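Local coordinates for protein deferrochelatase (Vibrio cholerae, PDB 5DE0) that binds heme b and probably acts as a peroxidase of the dye-decolorizing (DyP) family, at residues Q28-V33 / K64-H69; Q35-L40 / V96-H101; A42-I47 / L56-A61. All blocks are in the same frame, centred on the assembly; numbering follows the deposited sequence.

How the interactions relate
All three contacts belong to the N-terminal half of the chain, where helices 30-38 and 40-50 lie against one antiparallel sheet. Interaction 2 is the middle one, its centre about 10 Å from the centre of each of the others; interactions 1 and 3 are about 20 Å apart. Interactions 1 and 2 share helix 30-38 and touch where Phe66 CD1 lies 3.5 Å from Asp97 CB. Interactions 2 and 3 are joined through neighbouring strands, with probable hydrogen bonds of 2.8 Å from Ser59 N to His101 O and from Leu99 N to Ala61 O. The heme pocket is built from residues between 141 and 277, so none of these segments contributes to it.

Interaction 1 of 3, residues Q28-V33 / K64-H69; sequences QNHAHV and KGFWSH
His30 and His69 mark the closest approach of the two backbones, with 8.9 Å between their CA atoms. Asn29 occupies the N-cap position of helix 30-38, and the first turn closes with a 3.1 Å bond from Val33 N to Asn29 O. On the other side, residues 64-67 form only a weakly bonded helical turn, followed by a 3.2 Å bond from His69 N to Phe66 O. The backbones stay well apart, and three rings bridge them. The imidazoles of His30 and His69 are almost parallel, at 7°, yet so offset that little of one ring lies over the other, with centroids 5.4 Å apart. They meet at neighbouring corners: His30 CD2 is 3.9 Å from His69 CD2, and His30 NE2 is 4.2 Å from His69 NE2. If both rings were protonated, these nitrogens would probably disfavour each other. Gly65 O lies in the plane of the His69 ring, at its edge. Phe66 brings its ring forward with CG anti to the backbone N (chi1 -172°), and its CE1 comes within 4.1 Å of His30 CD2, the two side chains running past one another from opposite sides. Phe70 meets the Phe66 ring edge-to-face, while Val26 and Asp97 also touch that side chain. Leu302, near the end of the chain, packs on His30. The contact thus lies at one end of the sheet, where the helix following strand 18-26 meets the turn following strand 57-62, two parallel strands of the ferredoxin-like fold found in each half of DyP-type peroxidases.

Interaction 2 of 3, residues Q35-L40 / V96-H101; sequences QALKAL and VDVLIH
Leu37, Leu40, Val98 and Ile100 meet through branched aliphatic groups alone, and the flat groups of these segments are turned elsewhere. The His101 ring lies on the other side of the sheet, where it meets the Tyr21 ring with planes at about 10° and packs edge-to-face with His234; its ND1 is hydrogen-bonded to Tyr252 OH. The carboxylate of Asp97 is held through both oxygens, OD1 in a salt bridge with Lys25 NZ and OD2 by the backbone N of Val26. Leu37 reaches toward Val98 tip to tip, its CD1 lying 3.8 Å from Val98 CG1 and 3.9 Å from Val98 CG2. Its other methyl, CD2, is 3.9 Å from Ile100 CD1, so the fork of the leucine is shared between two strand residues. This is the helix-on-sheet layer of a ferredoxin-like fold: Leu37 of helix 30-38 and Leu40, the first residue of helix 40-50, cover strand 98-104, and the alternation along that strand presents Val98 and Ile100 to the helices while Leu99 faces away. Where the strand begins, a classic beta bulge sets Asp97 and Val98 opposite the single residue Leu24. Ile100 is extended beyond CB (chi2 180°), and its CD1 ends against one methyl of each leucine; Leu40 CD1 approaches it to 4.0 Å, crossing the isoleucine at about a right angle. Phe62 and Val60 of strand 57-62 border this patch, touching Leu37 and Leu40 respectively.

Interaction 3 of 3, residues A42-I47 / L56-A61; sequences ALVEEI and LTVSVA
The carbonyl oxygen of Leu56 accepts a hydrogen bond from Asn48 ND2 of helix 40-50, and Val44 of the same helix packs tightly on it, with CG1 3.2 Å from Leu56 O, a carbon-to-oxygen contact and not a bond. The backbones are correspondingly close here, with the CA atoms of Val44 and Leu56 6.5 Å apart. Val44 divides its methyls between two residues. CG1, anti to the backbone N (chi1 168°), also lies 3.7 Å from Leu56 CG, while CG2 is 3.8 Å from Val58 CG1. Helix 40-50 is the second of two helices in a beta-alpha-beta crossover that carries the chain from strand 18-26 to the parallel strand 57-62, with strand 98-104 lying between them in the sheet. Leu56 and Val58 face the helix, whereas Thr57 points away from it and is hydrogen-bonded through OG1 to His103 O of the neighbouring strand. One turn beyond Val44, Ile47 packs on Leu56 with several carbons; the nearest, CD1, is 3.6 Å from Leu56 CD2. Leu109, Tyr112 and Thr113 of helix 108-117 adjoin Ile47, and Thr113 also touches Leu56.

Interaction 1 of 3, residues Q28-V33 / K64-H69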
# COMPACT_ATOMS: atom_id res chain seq x y z
N GLN B 28 10.83 -25.26 -2.60
CA GLN B 28 11.09 -26.34 -3.56
C GLN B 28 11.44 -25.79 -4.93
O GLN B 28 11.40 -24.58 -5.15
CB GLN B 28 9.87 -27.26 -3.66
CG GLN B 28 8.62 -26.56 -4.16
CD GLN B 28 7.49 -27.53 -4.48
OE1 GLN B 28 7.47 -28.66 -4.00
NE2 GLN B 28 6.55 -27.08 -5.31
N ASN B 29 11.78 -26.69 -5.85
CA ASN B 29 12.14 -26.34 -7.23
C ASN B 29 13.14 -25.19 -7.31
O ASN B 29 12.92 -24.22 -8.03
CB ASN B 29 10.89 -26.00 -8.04
CG ASN B 29 10.07 -27.22 -8.38
OD1 ASN B 29 10.61 -28.30 -8.65
ND2 ASN B 29 8.75 -27.08 -8.37
N HIS B 30 14.22 -25.32 -6.55
CA HIS B 30 15.21 -24.25 -6.38
C HIS B 30 15.79 -23.74 -7.71
O HIS B 30 16.07 -22.55 -7.84
CB HIS B 30 16.35 -24.73 -5.48
CG HIS B 30 15.92 -25.01 -4.07
ND1 HIS B 30 14.98 -25.96 -3.75
CD2 HIS B 30 16.32 -24.46 -2.90
CE1 HIS B 30 14.81 -25.98 -2.44
NE2 HIS B 30 15.61 -25.08 -1.90
N ALA B 31 15.95 -24.64 -8.68
CA ALA B 31 16.51 -24.25 -9.97
C ALA B 31 15.53 -23.38 -10.74
O ALA B 31 15.94 -22.44 -11.43
CB ALA B 31 16.88 -25.48 -10.78
N HIS B 32 14.24 -23.68 -10.63
CA HIS B 32 13.21 -22.91 -11.30
C HIS B 32 13.10 -21.52 -10.66
O HIS B 32 12.86 -20.53 -11.35
CB HIS B 32 11.86 -23.62 -11.25
CG HIS B 32 11.86 -25.00 -11.85
ND1 HIS B 32 13.02 -25.63 -12.26
CD2 HIS B 32 10.85 -25.86 -12.10
CE1 HIS B 32 12.71 -26.83 -12.73
NE2 HIS B 32 11.41 -26.99 -12.65
N VAL B 33 13.28 -21.47 -9.35
CA VAL B 33 13.20 -20.23 -8.60
C VAL B 33 14.36 -19.30 -8.95
O VAL B 33 14.16 -18.10 -9.18
CB VAL B 33 13.18 -20.48 -7.09
CG1 VAL B 33 13.20 -19.16 -6.33
CG2 VAL B 33 11.96 -21.30 -6.70
N LYS B 64 23.00 -15.65 3.68
CA LYS B 64 24.12 -16.55 3.92
C LYS B 64 23.70 -18.01 3.78
O LYS B 64 24.41 -18.81 3.16
CB LYS B 64 24.71 -16.30 5.31
CG LYS B 64 25.66 -17.39 5.80
CD LYS B 64 26.93 -17.44 4.96
CE LYS B 64 27.93 -18.43 5.54
NZ LYS B 64 29.20 -18.43 4.78
N GLY B 65 22.55 -18.34 4.36
CA GLY B 65 22.06 -19.71 4.34
C GLY B 65 21.74 -20.20 2.94
O GLY B 65 22.03 -21.35 2.61
N PHE B 66 21.15 -19.34 2.12
CA PHE B 66 20.78 -19.73 0.76
C PHE B 66 21.98 -19.72 -0.18
O PHE B 66 21.96 -20.37 -1.22
CB PHE B 66 19.69 -18.80 0.22
CG PHE B 66 19.11 -19.24 -1.10
CD1 PHE B 66 18.13 -20.22 -1.15
CD2 PHE B 66 19.55 -18.67 -2.30
CE1 PHE B 66 17.60 -20.63 -2.37
CE2 PHE B 66 19.02 -19.09 -3.52
CZ PHE B 66 18.04 -20.07 -3.55
N TRP B 67 23.02 -18.97 0.19
CA TRP B 67 24.19 -18.88 -0.67
C TRP B 67 24.96 -20.20 -0.71
O TRP B 67 25.73 -20.45 -1.64
CB TRP B 67 25.11 -17.74 -0.20
CG TRP B 67 25.95 -17.19 -1.31
CD1 TRP B 67 27.06 -17.78 -1.86
CD2 TRP B 67 25.76 -15.96 -2.02
NE1 TRP B 67 27.57 -16.99 -2.86
CE2 TRP B 67 26.78 -15.87 -2.98
CE3 TRP B 67 24.82 -14.94 -1.93
CZ2 TRP B 67 26.89 -14.77 -3.85
CZ3 TRP B 67 24.92 -13.86 -2.79
CH2 TRP B 67 25.95 -13.79 -3.74
N SER B 68 24.75 -21.05 0.30
CA SER B 68 25.39 -22.35 0.34
C SER B 68 24.99 -23.20 -0.87
O SER B 68 25.77 -24.01 -1.36
CB SER B 68 25.04 -23.07 1.63
OG SER B 68 25.57 -22.38 2.74
N HIS B 69 23.76 -23.00 -1.33
CA HIS B 69 23.23 -23.72 -2.48
C HIS B 69 23.97 -23.36 -3.77
O HIS B 69 23.92 -24.11 -4.75
CB HIS B 69 21.74 -23.43 -2.64
CG HIS B 69 20.88 -24.00 -1.55
ND1 HIS B 69 20.95 -23.57 -0.24
CD2 HIS B 69 19.94 -24.97 -1.58
CE1 HIS B 69 20.08 -24.24 0.49
NE2 HIS B 69 19.45 -25.10 -0.30

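Interaction 2 of 3, residues Q35-L40 / V96-H101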
# COMPACT_ATOMS: atom_id res chain seq x y z
N GLN B 35 16.14 -19.26 -11.68
CA GLN B 35 15.94 -18.79 -13.05
C GLN B 35 14.96 -17.62 -13.08
O GLN B 35 15.21 -16.62 -13.76
CB GLN B 35 15.42 -19.92 -13.94
CG GLN B 35 16.45 -20.99 -14.27
CD GLN B 35 15.93 -22.01 -15.27
OE1 GLN B 35 14.84 -21.86 -15.81
NE2 GLN B 35 16.72 -23.05 -15.52
N ALA B 36 13.86 -17.76 -12.36
CA ALA B 36 12.84 -16.72 -12.29
C ALA B 36 13.40 -15.43 -11.67
O ALA B 36 12.99 -14.33 -12.05
CB ALA B 36 11.64 -17.20 -11.50
N LEU B 37 14.33 -15.57 -10.73
CA LEU B 37 14.95 -14.41 -10.11
C LEU B 37 15.92 -13.73 -11.07
O LEU B 37 16.02 -12.50 -11.10
CB LEU B 37 15.68 -14.81 -8.82
CG LEU B 37 14.79 -15.29 -7.67
CD1 LEU B 37 15.64 -15.77 -6.51
CD2 LEU B 37 13.84 -14.19 -7.23
N LYS B 38 16.62 -14.53 -11.86
CA LYS B 38 17.56 -14.01 -12.84
C LYS B 38 16.86 -13.25 -13.96
O LYS B 38 17.44 -12.37 -14.59
CB LYS B 38 18.39 -15.14 -13.46
CG LYS B 38 19.39 -15.78 -12.53
CD LYS B 38 20.26 -16.75 -13.31
CE LYS B 38 21.20 -17.50 -12.40
NZ LYS B 38 22.12 -18.38 -13.18
N ALA B 39 15.60 -13.61 -14.21
CA ALA B 39 14.85 -13.04 -15.32
C ALA B 39 14.18 -11.72 -14.93
O ALA B 39 13.54 -11.08 -15.76
CB ALA B 39 13.80 -14.03 -15.81
N LEU B 40 14.33 -11.33 -13.67
CA LEU B 40 13.76 -10.08 -13.19
C LEU B 40 14.34 -8.83 -13.87
O LEU B 40 13.57 -7.96 -14.28
CB LEU B 40 13.91 -9.97 -11.66
CG LEU B 40 12.98 -10.86 -10.84
CD1 LEU B 40 13.21 -10.65 -9.35
CD2 LEU B 40 11.53 -10.58 -11.21
N VAL B 96 14.95 -16.18 6.10
CA VAL B 96 14.69 -15.72 4.74
C VAL B 96 15.86 -16.05 3.81
O VAL B 96 17.02 -15.97 4.21
CB VAL B 96 14.42 -14.19 4.72
CG1 VAL B 96 15.51 -13.45 5.47
CG2 VAL B 96 14.28 -13.66 3.30
N ASP B 97 15.55 -16.45 2.58
CA ASP B 97 16.57 -16.81 1.61
C ASP B 97 16.87 -15.70 0.60
O ASP B 97 18.02 -15.53 0.19
CB ASP B 97 16.14 -18.07 0.84
CG ASP B 97 16.04 -19.30 1.72
OD1 ASP B 97 16.77 -19.36 2.74
OD2 ASP B 97 15.25 -20.20 1.40
N VAL B 98 15.84 -14.97 0.19
CA VAL B 98 15.97 -14.03 -0.92
C VAL B 98 15.33 -12.68 -0.64
O VAL B 98 14.24 -12.60 -0.07
CB VAL B 98 15.35 -14.62 -2.22
CG1 VAL B 98 15.39 -13.60 -3.36
CG2 VAL B 98 16.05 -15.90 -2.63
N LEU B 99 16.02 -11.61 -1.03
CA LEU B 99 15.47 -10.27 -1.00
C LEU B 99 15.26 -9.74 -2.42
O LEU B 99 16.16 -9.81 -3.26
CB LEU B 99 16.38 -9.32 -0.21
CG LEU B 99 16.15 -7.82 -0.38
CD1 LEU B 99 14.75 -7.41 0.07
CD2 LEU B 99 17.21 -7.02 0.36
N ILE B 100 14.06 -9.23 -2.68
CA ILE B 100 13.77 -8.55 -3.94
C ILE B 100 13.49 -7.08 -3.66
O ILE B 100 12.47 -6.74 -3.06
CB ILE B 100 12.57 -9.17 -4.68
CG1 ILE B 100 12.85 -10.64 -5.00
CG2 ILE B 100 12.26 -8.39 -5.95
CD1 ILE B 100 11.71 -11.33 -5.74
N HIS B 101 14.39 -6.20 -4.10
CA HIS B 101 14.26 -4.77 -3.85
C HIS B 101 14.05 -3.98 -5.14
O HIS B 101 14.89 -4.02 -6.04
CB HIS B 101 15.49 -4.25 -3.10
CG HIS B 101 15.55 -2.76 -3.00
ND1 HIS B 101 16.74 -2.06 -3.11
CD2 HIS B 101 14.59 -1.84 -2.78
CE1 HIS B 101 16.49 -0.77 -2.98
NE2 HIS B 101 15.20 -0.61 -2.78

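Interaction 3 of 3, residues A42-I47 / L56-A61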
# COMPACT_ATOMS: atom_id res chain seq x y z
N ALA B 42 15.55 -8.49 -16.86
CA ALA B 42 15.06 -8.45 -18.23
C ALA B 42 13.61 -7.99 -18.27
O ALA B 42 13.20 -7.27 -19.18
CB ALA B 42 15.20 -9.81 -18.90
N LEU B 43 12.83 -8.42 -17.27
CA LEU B 43 11.45 -7.99 -17.14
C LEU B 43 11.38 -6.49 -16.85
O LEU B 43 10.57 -5.77 -17.44
CB LEU B 43 10.75 -8.77 -16.03
CG LEU B 43 9.35 -8.28 -15.64
CD1 LEU B 43 8.39 -8.37 -16.81
CD2 LEU B 43 8.81 -9.05 -14.44
N VAL B 44 12.23 -6.03 -15.95
CA VAL B 44 12.28 -4.62 -15.58
C VAL B 44 12.65 -3.73 -16.76
O VAL B 44 12.05 -2.68 -16.98
CB VAL B 44 13.28 -4.39 -14.42
CG1 VAL B 44 13.56 -2.90 -14.23
CG2 VAL B 44 12.76 -5.01 -13.14
N GLU B 45 13.65 -4.16 -17.54
CA GLU B 45 14.05 -3.44 -18.74
C GLU B 45 12.88 -3.31 -19.71
O GLU B 45 12.67 -2.25 -20.31
CB GLU B 45 15.22 -4.14 -19.43
CG GLU B 45 15.59 -3.55 -20.78
CD GLU B 45 16.09 -2.12 -20.67
OE1 GLU B 45 17.01 -1.86 -19.88
OE2 GLU B 45 15.54 -1.25 -21.39
N GLU B 46 12.11 -4.39 -19.85
CA GLU B 46 10.96 -4.41 -20.75
C GLU B 46 9.86 -3.46 -20.28
O GLU B 46 9.23 -2.77 -21.09
CB GLU B 46 10.40 -5.83 -20.87
CG GLU B 46 9.12 -5.93 -21.68
CD GLU B 46 8.68 -7.37 -21.89
OE1 GLU B 46 9.53 -8.28 -21.75
OE2 GLU B 46 7.49 -7.59 -22.19
N ILE B 47 9.64 -3.43 -18.97
CA ILE B 47 8.66 -2.52 -18.38
C ILE B 47 9.06 -1.07 -18.63
O ILE B 47 8.23 -0.24 -19.00
CB ILE B 47 8.51 -2.77 -16.87
CG1 ILE B 47 7.94 -4.17 -16.62
CG2 ILE B 47 7.61 -1.72 -16.24
CD1 ILE B 47 7.81 -4.54 -15.16
N LEU B 56 11.90 2.22 -13.26
CA LEU B 56 11.84 1.01 -12.46
C LEU B 56 13.21 0.37 -12.33
O LEU B 56 13.92 0.18 -13.32
CB LEU B 56 10.85 0.02 -13.07
CG LEU B 56 10.72 -1.34 -12.37
CD1 LEU B 56 10.09 -1.18 -10.99
CD2 LEU B 56 9.91 -2.30 -13.22
N THR B 57 13.59 0.04 -11.10
CA THR B 57 14.88 -0.58 -10.83
C THR B 57 14.69 -1.85 -10.01
O THR B 57 13.61 -2.09 -9.46
CB THR B 57 15.82 0.37 -10.07
OG1 THR B 57 15.24 0.69 -8.80
CG2 THR B 57 16.05 1.64 -10.86
N VAL B 58 15.73 -2.67 -9.93
CA VAL B 58 15.64 -3.92 -9.18
C VAL B 58 17.01 -4.36 -8.66
O VAL B 58 18.04 -4.10 -9.28
CB VAL B 58 15.04 -5.05 -10.06
CG1 VAL B 58 15.96 -5.41 -11.21
CG2 VAL B 58 14.71 -6.28 -9.22
N SER B 59 17.01 -4.99 -7.49
CA SER B 59 18.22 -5.61 -6.95
C SER B 59 17.86 -6.90 -6.21
O SER B 59 17.10 -6.88 -5.25
CB SER B 59 18.95 -4.65 -6.01
OG SER B 59 20.11 -5.27 -5.48
N VAL B 60 18.41 -8.01 -6.68
CA VAL B 60 18.15 -9.32 -6.08
C VAL B 60 19.32 -9.74 -5.20
O VAL B 60 20.47 -9.75 -5.64
CB VAL B 60 17.91 -10.39 -7.15
CG1 VAL B 60 17.59 -11.73 -6.50
CG2 VAL B 60 16.77 -9.97 -8.08
N ALA B 61 19.02 -10.10 -3.96
CA ALA B 61 20.05 -10.46 -2.99
C ALA B 61 19.74 -11.77 -2.28
O ALA B 61 18.58 -12.14 -2.11
CB ALA B 61 20.24 -9.34 -1.99